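Side-chain contacts in myosin regulatory light chain (Placopecten magellanicus, PDB 3PN7), which probably makes molluscan muscle myosin calcium-responsive, acting as the calcium-binding light chain that regulates the activity of the motor: residues 31-36 with 42-47; 96-101 with 147-152; 113-118 with 132-137. All blocks are in the same frame, centred on the assembly; numbering follows the deposited sequence.

Contact 1: residues 31-36 with 42-47. With MG (magnesium ion), chain G.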
ATOM      1  N   MET B  31     -12.533  27.363  23.203  1.00 36.56           N
ATOM      2  CA  MET B  31     -13.931  27.634  22.884  1.00 38.04           C
ATOM      3  C   MET B  31     -14.903  27.078  23.927  1.00 38.06           C
ATOM      4  O   MET B  31     -15.925  27.697  24.233  1.00 37.94           O
ATOM      5  CB  MET B  31     -14.296  27.083  21.510  1.00 36.36           C
ATOM      6  CG  MET B  31     -15.738  27.422  21.115  1.00 45.67           C
ATOM      7  SD  MET B  31     -16.108  27.040  19.387  1.00 52.87           S
ATOM      8  CE  MET B  31     -14.818  27.964  18.571  1.00 49.59           C
ATOM      9  N   ILE B  32     -14.592  25.900  24.461  1.00 37.33           N
ATOM     10  CA  ILE B  32     -15.461  25.278  25.451  1.00 36.61           C
ATOM     11  C   ILE B  32     -15.355  26.014  26.788  1.00 38.80           C
ATOM     12  O   ILE B  32     -16.310  26.052  27.567  1.00 37.34           O
ATOM     13  CB  ILE B  32     -15.150  23.779  25.620  1.00 34.93           C
ATOM     14  CG1 ILE B  32     -15.355  23.047  24.299  1.00 33.95           C
ATOM     15  CG2 ILE B  32     -16.055  23.155  26.651  1.00 35.87           C
ATOM     16  CD1 ILE B  32     -14.715  21.681  24.280  1.00 34.52           C
ATOM     17  N   ASP B  33     -14.194  26.613  27.042  1.00 36.81           N
ATOM     18  CA  ASP B  33     -14.001  27.412  28.245  1.00 38.62           C
ATOM     19  C   ASP B  33     -14.618  28.805  28.097  1.00 40.07           C
ATOM     20  O   ASP B  33     -13.909  29.813  28.010  1.00 36.59           O
ATOM     21  CB  ASP B  33     -12.515  27.522  28.594  1.00 35.36           C
ATOM     22  CG  ASP B  33     -12.279  28.308  29.870  1.00 34.48           C
ATOM     23  OD1 ASP B  33     -11.142  28.778  30.095  1.00 32.18           O
ATOM     24  OD2 ASP B  33     -13.252  28.473  30.638  1.00 34.79           O
ATOM     25  N   GLN B  34     -15.943  28.859  28.066  1.00 39.80           N
ATOM     26  CA  GLN B  34     -16.646  30.120  27.862  1.00 41.30           C
ATOM     27  C   GLN B  34     -16.289  31.143  28.962  1.00 43.88           C
ATOM     28  O   GLN B  34     -16.429  32.345  28.773  1.00 47.64           O
ATOM     29  CB  GLN B  34     -18.159  29.867  27.771  1.00 45.05           C
ATOM     30  CG  GLN B  34     -18.569  28.757  26.762  1.00 47.63           C
ATOM     31  CD  GLN B  34     -18.863  29.286  25.341  1.00 56.21           C
ATOM     32  OE1 GLN B  34     -17.948  29.657  24.584  1.00 51.98           O
ATOM     33  NE2 GLN B  34     -20.146  29.302  24.976  1.00 48.60           N
ATOM     34  N   ASN B  35     -15.792  30.642  30.089  1.00 42.16           N
ATOM     35  CA  ASN B  35     -15.349  31.445  31.232  1.00 45.63           C
ATOM     36  C   ASN B  35     -14.066  32.229  31.002  1.00 40.75           C
ATOM     37  O   ASN B  35     -13.829  33.240  31.661  1.00 40.52           O
ATOM     38  CB  ASN B  35     -15.075  30.526  32.440  1.00 37.04           C
ATOM     39  CG  ASN B  35     -16.297  30.272  33.260  1.00 47.36           C
ATOM     40  OD1 ASN B  35     -16.281  29.458  34.185  1.00 51.22           O
ATOM     41  ND2 ASN B  35     -17.383  30.970  32.933  1.00 50.68           N
ATOM     42  N   ARG B  36     -13.245  31.750  30.074  1.00 37.42           N
ATOM     43  CA  ARG B  36     -11.901  32.272  29.892  1.00 40.28           C
ATOM     44  C   ARG B  36     -11.162  31.982  31.185  1.00 40.73           C
ATOM     45  O   ARG B  36     -10.060  32.467  31.430  1.00 43.27           O
ATOM     46  CB  ARG B  36     -11.932  33.765  29.583  1.00 41.60           C
ATOM     47  CG  ARG B  36     -12.425  34.073  28.181  1.00 38.43           C
ATOM     48  CD  ARG B  36     -12.810  35.528  28.031  1.00 38.06           C
ATOM     49  NE  ARG B  36     -13.648  35.748  26.859  1.00 36.28           N
ATOM     50  CZ  ARG B  36     -13.725  36.899  26.205  1.00 37.77           C
ATOM     51  NH1 ARG B  36     -13.011  37.938  26.607  1.00 31.42           N
ATOM     52  NH2 ARG B  36     -14.515  37.011  25.148  1.00 41.50           N
ATOM     53  N   ILE B  42     -18.749  22.768  34.875  1.00 36.70           N
ATOM     54  CA  ILE B  42     -20.047  22.305  34.403  1.00 33.98           C
ATOM     55  C   ILE B  42     -20.831  23.403  33.671  1.00 35.02           C
ATOM     56  O   ILE B  42     -21.575  23.118  32.734  1.00 37.25           O
ATOM     57  CB  ILE B  42     -20.882  21.670  35.517  1.00 33.60           C
ATOM     58  CG1 ILE B  42     -22.161  21.089  34.919  1.00 37.42           C
ATOM     59  CG2 ILE B  42     -21.199  22.701  36.615  1.00 36.99           C
ATOM     60  CD1 ILE B  42     -22.812  20.021  35.763  1.00 44.18           C
ATOM     61  N   ASN B  43     -20.645  24.653  34.085  1.00 33.86           N
ATOM     62  CA  ASN B  43     -21.301  25.782  33.428  1.00 36.18           C
ATOM     63  C   ASN B  43     -20.795  26.011  31.997  1.00 38.18           C
ATOM     64  O   ASN B  43     -21.588  26.290  31.089  1.00 32.71           O
ATOM     65  CB  ASN B  43     -21.135  27.069  34.247  1.00 38.86           C
ATOM     66  CG  ASN B  43     -21.710  26.952  35.651  1.00 52.06           C
ATOM     67  OD1 ASN B  43     -22.704  26.248  35.886  1.00 51.72           O
ATOM     68  ND2 ASN B  43     -21.081  27.645  36.598  1.00 54.75           N
ATOM     69  N   ASP B  44     -19.478  25.897  31.804  1.00 35.73           N
ATOM     70  CA  ASP B  44     -18.875  25.995  30.475  1.00 33.57           C
ATOM     71  C   ASP B  44     -19.440  24.934  29.561  1.00 36.19           C
ATOM     72  O   ASP B  44     -19.780  25.193  28.407  1.00 35.72           O
ATOM     73  CB  ASP B  44     -17.368  25.808  30.570  1.00 33.52           C
ATOM     74  CG  ASP B  44     -16.667  27.029  31.104  1.00 38.13           C
ATOM     75  OD1 ASP B  44     -16.806  28.105  30.485  1.00 42.37           O
ATOM     76  OD2 ASP B  44     -15.961  26.909  32.129  1.00 34.38           O
ATOM     77  N   LEU B  45     -19.541  23.727  30.100  1.00 36.47           N
ATOM     78  CA  LEU B  45     -20.018  22.578  29.349  1.00 35.20           C
ATOM     79  C   LEU B  45     -21.485  22.766  28.977  1.00 37.11           C
ATOM     80  O   LEU B  45     -21.858  22.604  27.806  1.00 34.86           O
ATOM     81  CB  LEU B  45     -19.839  21.310  30.189  1.00 39.18           C
ATOM     82  CG  LEU B  45     -19.227  20.041  29.600  1.00 37.11           C
ATOM     83  CD1 LEU B  45     -18.059  20.332  28.710  1.00 29.06           C
ATOM     84  CD2 LEU B  45     -18.829  19.122  30.737  1.00 33.88           C
ATOM     85  N   LYS B  46     -22.314  23.105  29.966  1.00 34.17           N
ATOM     86  CA  LYS B  46     -23.730  23.397  29.716  1.00 36.80           C
ATOM     87  C   LYS B  46     -23.877  24.479  28.651  1.00 37.14           C
ATOM     88  O   LYS B  46     -24.663  24.346  27.706  1.00 37.42           O
ATOM     89  CB  LYS B  46     -24.425  23.898  30.987  1.00 40.93           C
ATOM     90  CG  LYS B  46     -24.630  22.877  32.081  1.00 45.55           C
ATOM     91  CD  LYS B  46     -25.704  23.367  33.054  1.00 50.94           C
ATOM     92  CE  LYS B  46     -26.039  22.330  34.103  1.00 53.32           C
ATOM     93  NZ  LYS B  46     -27.348  22.617  34.763  1.00 62.61           N
ATOM     94  N   GLU B  47     -23.121  25.560  28.825  1.00 36.75           N
ATOM     95  CA  GLU B  47     -23.106  26.650  27.861  1.00 39.18           C
ATOM     96  C   GLU B  47     -22.744  26.158  26.461  1.00 40.84           C
ATOM     97  O   GLU B  47     -23.458  26.435  25.493  1.00 41.74           O
ATOM     98  CB  GLU B  47     -22.133  27.750  28.296  1.00 39.24           C
ATOM     99  CG  GLU B  47     -22.481  29.082  27.698  1.00 53.53           C
ATOM    100  CD  GLU B  47     -23.958  29.426  27.921  1.00 58.41           C
ATOM    101  OE1 GLU B  47     -24.436  29.280  29.069  1.00 50.42           O
ATOM    102  OE2 GLU B  47     -24.644  29.814  26.947  1.00 61.31           O
TER
HETATM  103 MG    MG G 162     -14.153  28.258  32.892  1.00 44.67          MG
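Asp-33 holds CG anti to its backbone N (chi1 -178°), while Asp-44 swings CG to the side of its own backbone N, anti to the carbonyl carbon (chi1 -76°); these two settings bring the carboxylates side by side at the magnesium ion. Each supplies one oxygen, with Asp-33 OD2 and Asp-44 OD2 both 2.4 Å from the metal. The carboxylate planes stand nearly perpendicular, and the metal bridges two oxygens that would otherwise tend to repel. This is the metal loop of an EF-hand, its first and last positions taken by the two aspartates; Asn-35 and the carbonyl of Phe-39 also belong to the site. Where the canonical last residue, a glutamate, gives both oxygens to calcium, the shorter Asp-44 gives one. Its OD1 turns back to the loop and accepts the backbone N-H of Asn-35 through the syn lone pair, with OD1 2.8 Å from the N, in a rather bent bond (140°). Asp-33 OD1 is likewise engaged, by the backbone N of Gly-38, which should limit the rotation of both carboxylates. Away from the metal, Asp-44 CB packs 3.2 Å from Ile-32 O. On one flank the Gln-34 chain runs roughly perpendicular to that of Glu-47, its CG 4.0 Å from Glu-47 CB. Ile-32 CG2 lies alongside Leu-45 CD1 at 4.0 Å, where helix 19-32 ends and helix 42-52 sets out; Leu-45 also rests on Leu-65 of helix 58-66, and a chain of another protein packs against both apolar residues.

Contact 2: residues 96-101 with 147-152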
ATOM      1  N   ASN B  96      -6.987  11.271   0.844  1.00 34.68           N
ATOM      2  CA  ASN B  96      -5.887  10.982  -0.071  1.00 35.97           C
ATOM      3  C   ASN B  96      -5.314   9.575   0.110  1.00 34.47           C
ATOM      4  O   ASN B  96      -4.806   8.972  -0.844  1.00 34.03           O
ATOM      5  CB  ASN B  96      -4.786  12.028   0.060  1.00 38.78           C
ATOM      6  CG  ASN B  96      -5.287  13.436  -0.226  1.00 42.39           C
ATOM      7  OD1 ASN B  96      -4.693  14.415   0.226  1.00 48.99           O
ATOM      8  ND2 ASN B  96      -6.394  13.543  -0.965  1.00 37.90           N
ATOM      9  N   ALA B  97      -5.401   9.067   1.341  1.00 34.43           N
ATOM     10  CA  ALA B  97      -5.015   7.695   1.659  1.00 30.82           C
ATOM     11  C   ALA B  97      -5.860   6.743   0.822  1.00 32.22           C
ATOM     12  O   ALA B  97      -5.334   5.865   0.146  1.00 29.91           O
ATOM     13  CB  ALA B  97      -5.216   7.408   3.174  1.00 28.69           C
ATOM     14  N   PHE B  98      -7.179   6.927   0.878  1.00 28.15           N
ATOM     15  CA  PHE B  98      -8.088   6.187   0.021  1.00 29.97           C
ATOM     16  C   PHE B  98      -7.769   6.399  -1.483  1.00 32.79           C
ATOM     17  O   PHE B  98      -7.852   5.461  -2.284  1.00 30.28           O
ATOM     18  CB  PHE B  98      -9.547   6.566   0.320  1.00 29.14           C
ATOM     19  CG  PHE B  98     -10.159   5.824   1.497  1.00 30.45           C
ATOM     20  CD1 PHE B  98     -10.495   4.477   1.396  1.00 30.39           C
ATOM     21  CD2 PHE B  98     -10.441   6.488   2.692  1.00 30.67           C
ATOM     22  CE1 PHE B  98     -11.085   3.798   2.469  1.00 29.98           C
ATOM     23  CE2 PHE B  98     -11.021   5.820   3.774  1.00 24.81           C
ATOM     24  CZ  PHE B  98     -11.348   4.480   3.664  1.00 30.21           C
ATOM     25  N   GLY B  99      -7.399   7.624  -1.859  1.00 36.24           N
ATOM     26  CA  GLY B  99      -7.128   7.958  -3.257  1.00 35.37           C
ATOM     27  C   GLY B  99      -6.018   7.079  -3.821  1.00 38.13           C
ATOM     28  O   GLY B  99      -5.995   6.725  -4.991  1.00 39.10           O
ATOM     29  N   MET B 100      -5.094   6.721  -2.946  1.00 39.82           N
ATOM     30  CA  MET B 100      -3.979   5.857  -3.271  1.00 36.69           C
ATOM     31  C   MET B 100      -4.396   4.570  -3.979  1.00 36.99           C
ATOM     32  O   MET B 100      -3.595   3.966  -4.697  1.00 33.17           O
ATOM     33  CB  MET B 100      -3.294   5.467  -1.966  1.00 37.45           C
ATOM     34  CG  MET B 100      -1.819   5.434  -2.051  1.00 45.37           C
ATOM     35  SD  MET B 100      -1.262   7.123  -2.003  1.00 66.34           S
ATOM     36  CE  MET B 100      -1.309   7.362  -0.222  1.00 39.48           C
ATOM     37  N   PHE B 101      -5.632   4.137  -3.737  1.00 34.61           N
ATOM     38  CA  PHE B 101      -6.123   2.869  -4.259  1.00 35.11           C
ATOM     39  C   PHE B 101      -7.204   3.129  -5.302  1.00 35.77           C
ATOM     40  O   PHE B 101      -7.888   2.204  -5.755  1.00 34.06           O
ATOM     41  CB  PHE B 101      -6.668   1.989  -3.122  1.00 30.26           C
ATOM     42  CG  PHE B 101      -5.669   1.734  -2.021  1.00 31.60           C
ATOM     43  CD1 PHE B 101      -5.653   2.526  -0.887  1.00 32.07           C
ATOM     44  CD2 PHE B 101      -4.739   0.711  -2.129  1.00 27.36           C
ATOM     45  CE1 PHE B 101      -4.729   2.294   0.130  1.00 30.42           C
ATOM     46  CE2 PHE B 101      -3.822   0.465  -1.123  1.00 30.44           C
ATOM     47  CZ  PHE B 101      -3.803   1.267   0.006  1.00 32.33           C
ATOM     48  N   VAL B 147     -15.245   9.140   0.189  1.00 31.25           N
ATOM     49  CA  VAL B 147     -15.392  10.543   0.566  1.00 31.24           C
ATOM     50  C   VAL B 147     -16.450  10.684   1.666  1.00 30.79           C
ATOM     51  O   VAL B 147     -16.226  11.309   2.694  1.00 31.70           O
ATOM     52  CB  VAL B 147     -15.773  11.416  -0.644  1.00 37.30           C
ATOM     53  CG1 VAL B 147     -16.035  12.864  -0.203  1.00 34.18           C
ATOM     54  CG2 VAL B 147     -14.676  11.347  -1.704  1.00 32.28           C
ATOM     55  N   ARG B 148     -17.602  10.072   1.448  1.00 32.79           N
ATOM     56  CA  ARG B 148     -18.680  10.108   2.422  1.00 35.21           C
ATOM     57  C   ARG B 148     -18.334   9.311   3.690  1.00 35.75           C
ATOM     58  O   ARG B 148     -18.693   9.693   4.806  1.00 32.94           O
ATOM     59  CB  ARG B 148     -19.942   9.549   1.782  1.00 36.28           C
ATOM     60  CG  ARG B 148     -21.187   9.723   2.605  1.00 45.84           C
ATOM     61  CD  ARG B 148     -22.373   9.192   1.829  1.00 53.32           C
ATOM     62  NE  ARG B 148     -23.631   9.376   2.541  1.00 56.12           N
ATOM     63  CZ  ARG B 148     -24.724   8.667   2.288  1.00 66.42           C
ATOM     64  NH1 ARG B 148     -24.693   7.724   1.347  1.00 63.20           N
ATOM     65  NH2 ARG B 148     -25.841   8.892   2.971  1.00 70.17           N
ATOM     66  N   PHE B 149     -17.635   8.195   3.520  1.00 32.72           N
ATOM     67  CA  PHE B 149     -17.192   7.415   4.670  1.00 31.01           C
ATOM     68  C   PHE B 149     -16.280   8.269   5.559  1.00 30.42           C
ATOM     69  O   PHE B 149     -16.406   8.258   6.776  1.00 35.32           O
ATOM     70  CB  PHE B 149     -16.487   6.132   4.212  1.00 32.30           C
ATOM     71  CG  PHE B 149     -15.870   5.339   5.328  1.00 30.32           C
ATOM     72  CD1 PHE B 149     -16.619   4.417   6.041  1.00 30.97           C
ATOM     73  CD2 PHE B 149     -14.533   5.510   5.656  1.00 31.40           C
ATOM     74  CE1 PHE B 149     -16.052   3.680   7.070  1.00 34.23           C
ATOM     75  CE2 PHE B 149     -13.953   4.778   6.674  1.00 32.76           C
ATOM     76  CZ  PHE B 149     -14.711   3.861   7.387  1.00 33.54           C
ATOM     77  N   VAL B 150     -15.379   9.023   4.948  1.00 27.09           N
ATOM     78  CA  VAL B 150     -14.471   9.878   5.700  1.00 30.94           C
ATOM     79  C   VAL B 150     -15.230  10.944   6.500  1.00 37.87           C
ATOM     80  O   VAL B 150     -14.878  11.228   7.642  1.00 37.11           O
ATOM     81  CB  VAL B 150     -13.403  10.545   4.798  1.00 31.14           C
ATOM     82  CG1 VAL B 150     -12.588  11.551   5.610  1.00 33.03           C
ATOM     83  CG2 VAL B 150     -12.485   9.493   4.176  1.00 27.18           C
ATOM     84  N   ALA B 151     -16.275  11.518   5.903  1.00 36.07           N
ATOM     85  CA  ALA B 151     -17.089  12.519   6.580  1.00 40.11           C
ATOM     86  C   ALA B 151     -17.728  11.895   7.806  1.00 41.13           C
ATOM     87  O   ALA B 151     -17.818  12.519   8.862  1.00 40.17           O
ATOM     88  CB  ALA B 151     -18.165  13.072   5.648  1.00 35.94           C
ATOM     89  N   MET B 152     -18.160  10.649   7.653  1.00 38.62           N
ATOM     90  CA  MET B 152     -18.782   9.923   8.744  1.00 36.23           C
ATOM     91  C   MET B 152     -17.824   9.654   9.901  1.00 38.71           C
ATOM     92  O   MET B 152     -18.161   9.914  11.058  1.00 37.85           O
ATOM     93  CB  MET B 152     -19.384   8.612   8.244  1.00 37.91           C
ATOM     94  CG  MET B 152     -20.170   7.867   9.311  1.00 44.39           C
ATOM     95  SD  MET B 152     -20.748   6.247   8.755  1.00 56.63           S
ATOM     96  CE  MET B 152     -19.210   5.334   8.801  1.00 45.62           C
TER
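Phe-98 projects from helix 91-99 toward Phe-149 and Val-150 on helix 146-154, across backbones that keep their distance: the closest alpha carbons, Phe-98 CA and Val-147 CA, are 8.5 Å apart. Each main chain serves its own hydrogen bonds, such as Phe-101 N to Phe-98 O at 3.0 Å and Met-152 N to Arg-148 O at 3.1 Å, and none crosses. The gap is therefore spanned by side chains alone, and by few of them, which bury a modest 109 Å² in all. Phe-98 places CG anti to the carbonyl carbon (chi1 -83°), sending the ring across the gap, whereas Phe-149 has CG anti to the backbone N (chi1 174°) and raises its ring beside that of Phe-98. The two rings meet obliquely, planes 80° apart and centroids separated by 5.9 Å. The closest atoms are Phe-98 CZ and Phe-149 CD2 at 3.9 Å. Such aromatic packing is a familiar feature of calmodulin-like EF-hand lobes, and here it draws together the first and last helices of the C-terminal lobe, far from the bound magnesium. The same Phe-98 ring is touched by Val-150, whose CG2, on the backbone N side of the residue, comes within 3.9 Å of CD2 and 4.0 Å of CE2; the two side chains run antiparallel past one another. Tyr-146 lays its ring nearly parallel to that of Phe-98, and Phe-144 meets Phe-149 from the short strand 143-144. Both Phe-98 and Phe-149 also pack on apolar side chains of another protein's chain, consistent with a light-chain lobe closing round its target helix.

Contact 3: residues 113-118 with 132-137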
ATOM      1  N   TYR B 113     -12.620  -4.828  -2.889  1.00 26.94           N
ATOM      2  CA  TYR B 113     -11.231  -4.372  -2.834  1.00 29.34           C
ATOM      3  C   TYR B 113     -10.910  -3.791  -1.449  1.00 29.23           C
ATOM      4  O   TYR B 113      -9.950  -4.201  -0.804  1.00 25.99           O
ATOM      5  CB  TYR B 113     -11.001  -3.321  -3.924  1.00 31.53           C
ATOM      6  CG  TYR B 113      -9.581  -2.823  -4.104  1.00 30.82           C
ATOM      7  CD1 TYR B 113      -8.485  -3.644  -3.859  1.00 31.02           C
ATOM      8  CD2 TYR B 113      -9.343  -1.521  -4.546  1.00 32.35           C
ATOM      9  CE1 TYR B 113      -7.175  -3.172  -4.053  1.00 34.46           C
ATOM     10  CE2 TYR B 113      -8.062  -1.044  -4.741  1.00 31.52           C
ATOM     11  CZ  TYR B 113      -6.981  -1.866  -4.484  1.00 33.84           C
ATOM     12  OH  TYR B 113      -5.713  -1.378  -4.679  1.00 33.53           O
ATOM     13  N   ILE B 114     -11.714  -2.838  -0.981  1.00 28.11           N
ATOM     14  CA  ILE B 114     -11.457  -2.269   0.345  1.00 27.97           C
ATOM     15  C   ILE B 114     -11.619  -3.285   1.496  1.00 26.57           C
ATOM     16  O   ILE B 114     -10.911  -3.228   2.497  1.00 28.69           O
ATOM     17  CB  ILE B 114     -12.285  -0.985   0.606  1.00 29.86           C
ATOM     18  CG1 ILE B 114     -11.790  -0.335   1.894  1.00 24.08           C
ATOM     19  CG2 ILE B 114     -13.791  -1.276   0.629  1.00 27.53           C
ATOM     20  CD1 ILE B 114     -10.327   0.116   1.814  1.00 27.92           C
ATOM     21  N   LYS B 115     -12.528  -4.237   1.347  1.00 28.03           N
ATOM     22  CA  LYS B 115     -12.640  -5.286   2.351  1.00 27.77           C
ATOM     23  C   LYS B 115     -11.374  -6.127   2.392  1.00 29.25           C
ATOM     24  O   LYS B 115     -10.866  -6.449   3.464  1.00 30.05           O
ATOM     25  CB  LYS B 115     -13.874  -6.153   2.108  1.00 28.68           C
ATOM     26  CG  LYS B 115     -15.157  -5.432   2.449  1.00 29.06           C
ATOM     27  CD  LYS B 115     -16.301  -6.403   2.691  1.00 35.51           C
ATOM     28  CE  LYS B 115     -17.566  -5.655   3.084  1.00 37.44           C
ATOM     29  NZ  LYS B 115     -18.603  -6.576   3.625  1.00 50.86           N
ATOM     30  N   ASP B 116     -10.851  -6.454   1.220  1.00 31.32           N
ATOM     31  CA  ASP B 116      -9.650  -7.275   1.121  1.00 29.68           C
ATOM     32  C   ASP B 116      -8.464  -6.547   1.738  1.00 29.94           C
ATOM     33  O   ASP B 116      -7.747  -7.112   2.572  1.00 29.87           O
ATOM     34  CB  ASP B 116      -9.374  -7.634  -0.346  1.00 30.72           C
ATOM     35  CG  ASP B 116      -8.222  -8.625  -0.508  1.00 32.06           C
ATOM     36  OD1 ASP B 116      -7.954  -9.401   0.431  1.00 36.59           O
ATOM     37  OD2 ASP B 116      -7.592  -8.630  -1.587  1.00 38.41           O
ATOM     38  N   LEU B 117      -8.261  -5.290   1.350  1.00 28.09           N
ATOM     39  CA  LEU B 117      -7.166  -4.492   1.923  1.00 29.40           C
ATOM     40  C   LEU B 117      -7.216  -4.458   3.455  1.00 28.67           C
ATOM     41  O   LEU B 117      -6.193  -4.583   4.139  1.00 29.95           O
ATOM     42  CB  LEU B 117      -7.204  -3.058   1.394  1.00 26.62           C
ATOM     43  CG  LEU B 117      -6.994  -2.822  -0.102  1.00 25.65           C
ATOM     44  CD1 LEU B 117      -7.508  -1.427  -0.492  1.00 26.53           C
ATOM     45  CD2 LEU B 117      -5.530  -2.928  -0.411  1.00 28.29           C
ATOM     46  N   LEU B 118      -8.411  -4.269   3.995  1.00 25.08           N
ATOM     47  CA  LEU B 118      -8.565  -3.985   5.416  1.00 25.74           C
ATOM     48  C   LEU B 118      -8.365  -5.264   6.211  1.00 31.26           C
ATOM     49  O   LEU B 118      -7.714  -5.273   7.253  1.00 28.22           O
ATOM     50  CB  LEU B 118      -9.967  -3.428   5.690  1.00 32.42           C
ATOM     51  CG  LEU B 118     -10.241  -1.949   6.043  1.00 30.93           C
ATOM     52  CD1 LEU B 118      -9.207  -1.011   5.530  1.00 28.50           C
ATOM     53  CD2 LEU B 118     -11.612  -1.525   5.577  1.00 25.52           C
ATOM     54  N   MET B 132     -18.247  -3.815  12.426  1.00 31.50           N
ATOM     55  CA  MET B 132     -18.589  -2.477  12.890  1.00 34.29           C
ATOM     56  C   MET B 132     -18.198  -1.421  11.864  1.00 38.95           C
ATOM     57  O   MET B 132     -18.789  -0.350  11.813  1.00 41.45           O
ATOM     58  CB  MET B 132     -17.912  -2.176  14.223  1.00 32.66           C
ATOM     59  CG  MET B 132     -18.356  -3.078  15.369  1.00 40.77           C
ATOM     60  SD  MET B 132     -17.313  -2.796  16.804  1.00 50.98           S
ATOM     61  CE  MET B 132     -17.536  -4.326  17.707  1.00 54.19           C
ATOM     62  N   THR B 133     -17.185  -1.716  11.057  1.00 36.54           N
ATOM     63  CA  THR B 133     -16.768  -0.788  10.019  1.00 36.22           C
ATOM     64  C   THR B 133     -17.848  -0.651   8.941  1.00 34.31           C
ATOM     65  O   THR B 133     -18.254   0.450   8.603  1.00 33.02           O
ATOM     66  CB  THR B 133     -15.420  -1.206   9.399  1.00 29.89           C
ATOM     67  OG1 THR B 133     -14.388  -1.093  10.390  1.00 29.95           O
ATOM     68  CG2 THR B 133     -15.069  -0.305   8.217  1.00 30.55           C
ATOM     69  N   PHE B 134     -18.327  -1.775   8.427  1.00 35.31           N
ATOM     70  CA  PHE B 134     -19.223  -1.750   7.277  1.00 40.11           C
ATOM     71  C   PHE B 134     -20.705  -1.719   7.626  1.00 40.67           C
ATOM     72  O   PHE B 134     -21.564  -1.680   6.731  1.00 39.84           O
ATOM     73  CB  PHE B 134     -18.898  -2.903   6.331  1.00 32.30           C
ATOM     74  CG  PHE B 134     -17.572  -2.752   5.679  1.00 36.31           C
ATOM     75  CD1 PHE B 134     -17.455  -2.074   4.480  1.00 32.60           C
ATOM     76  CD2 PHE B 134     -16.430  -3.245   6.287  1.00 31.78           C
ATOM     77  CE1 PHE B 134     -16.236  -1.909   3.885  1.00 26.81           C
ATOM     78  CE2 PHE B 134     -15.207  -3.082   5.700  1.00 31.69           C
ATOM     79  CZ  PHE B 134     -15.107  -2.411   4.494  1.00 31.17           C
ATOM     80  N   LYS B 135     -21.000  -1.685   8.920  1.00 39.12           N
ATOM     81  CA  LYS B 135     -22.373  -1.601   9.394  1.00 43.95           C
ATOM     82  C   LYS B 135     -23.134  -0.420   8.789  1.00 47.73           C
ATOM     83  O   LYS B 135     -24.231  -0.593   8.264  1.00 46.81           O
ATOM     84  CB  LYS B 135     -22.400  -1.515  10.922  1.00 49.08           C
ATOM     85  CG  LYS B 135     -23.780  -1.672  11.529  1.00 52.30           C
ATOM     86  CD  LYS B 135     -24.088  -3.127  11.834  1.00 58.69           C
ATOM     87  CE  LYS B 135     -25.531  -3.302  12.274  1.00 59.24           C
ATOM     88  NZ  LYS B 135     -25.895  -2.368  13.375  1.00 60.46           N
ATOM     89  N   GLU B 136     -22.556   0.776   8.862  1.00 41.55           N
ATOM     90  CA  GLU B 136     -23.238   1.964   8.396  1.00 49.59           C
ATOM     91  C   GLU B 136     -22.488   2.536   7.215  1.00 50.28           C
ATOM     92  O   GLU B 136     -22.692   3.688   6.844  1.00 53.22           O
ATOM     93  CB  GLU B 136     -23.344   2.999   9.516  1.00 54.18           C
ATOM     94  CG  GLU B 136     -24.281   2.599  10.645  1.00 58.01           C
ATOM     95  CD  GLU B 136     -25.739   2.844  10.312  1.00 72.95           C
ATOM     96  OE1 GLU B 136     -26.097   4.001  10.006  1.00 71.43           O
ATOM     97  OE2 GLU B 136     -26.530   1.880  10.356  1.00 72.21           O
ATOM     98  N   ALA B 137     -21.616   1.731   6.619  1.00 38.66           N
ATOM     99  CA  ALA B 137     -20.843   2.248   5.495  1.00 41.07           C
ATOM    100  C   ALA B 137     -21.713   2.507   4.267  1.00 40.43           C
ATOM    101  O   ALA B 137     -22.636   1.750   3.979  1.00 41.25           O
ATOM    102  CB  ALA B 137     -19.708   1.298   5.153  1.00 35.86           C
TER
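Phe-134 is the residue through which helix 127-134 meets Ile-114, Lys-115 and Leu-118 of helix 111-120, in the C-terminal lobe of a calmodulin-like EF-hand protein; Lys-115 adds a cation-pi contact over the ring. The helices themselves stay apart, with 9.0 Å between Lys-115 CA and Phe-134 CA. The residue before it, Thr-133, spends its OG1 on a hydrogen bond with Glu-129 O of its own helix. In Phe-134, with CG beside the backbone N and anti to the carbonyl carbon (chi1 -67°), the ring reaches between the three side chains opposite, which approach it from different directions. Lys-115, extended beyond CG, runs over one face: CG sits 3.6 Å from CZ of the Phe-134 ring, and CE stands almost above the middle, 3.9 Å from the centroid and 12° off the normal, a CH-pi contact. NZ of Lys-115 continues past that point, 4.8 Å from the Phe-134 centroid and 23° off the normal, so the charge still lies over the ring's electron cloud. CG2 of Ile-114 meets the ring at its edge, 4.1 Å from Phe-134 CE1. Leu-118 comes in obliquely at the far end of the ring, its CD2 lying 3.8 Å from Phe-134 CZ. Thus the aromatic group has one face under a lysine chain and its tip against two branched aliphatic groups. Farther along, Ala-137 packs on Phe-144, which also touches Ile-114, and the backbone N of Ala-137 makes a weak hydrogen bond of 3.4 Å to Phe-134 O.

The chain divides into two lobes on opposite sides of its centre. Contact 1 comes first and lies in the N-terminal lobe with the magnesium; its centre is 34 Å from that of contact 2 and 38 Å from that of contact 3. The latter two share the C-terminal lobe, with centres 12 Å apart, and both segments of contact 3 fall between the two of contact 2 in sequence. They also meet directly: Phe-98 packs on Ile-114, and Phe-101 on Tyr-113 and Leu-117, joining helices 91-99 and 111-120. One lobe thus closes a metal loop, while these contacts tie the other's helices together by side-chain packing, and both lobes touch another protein's chain.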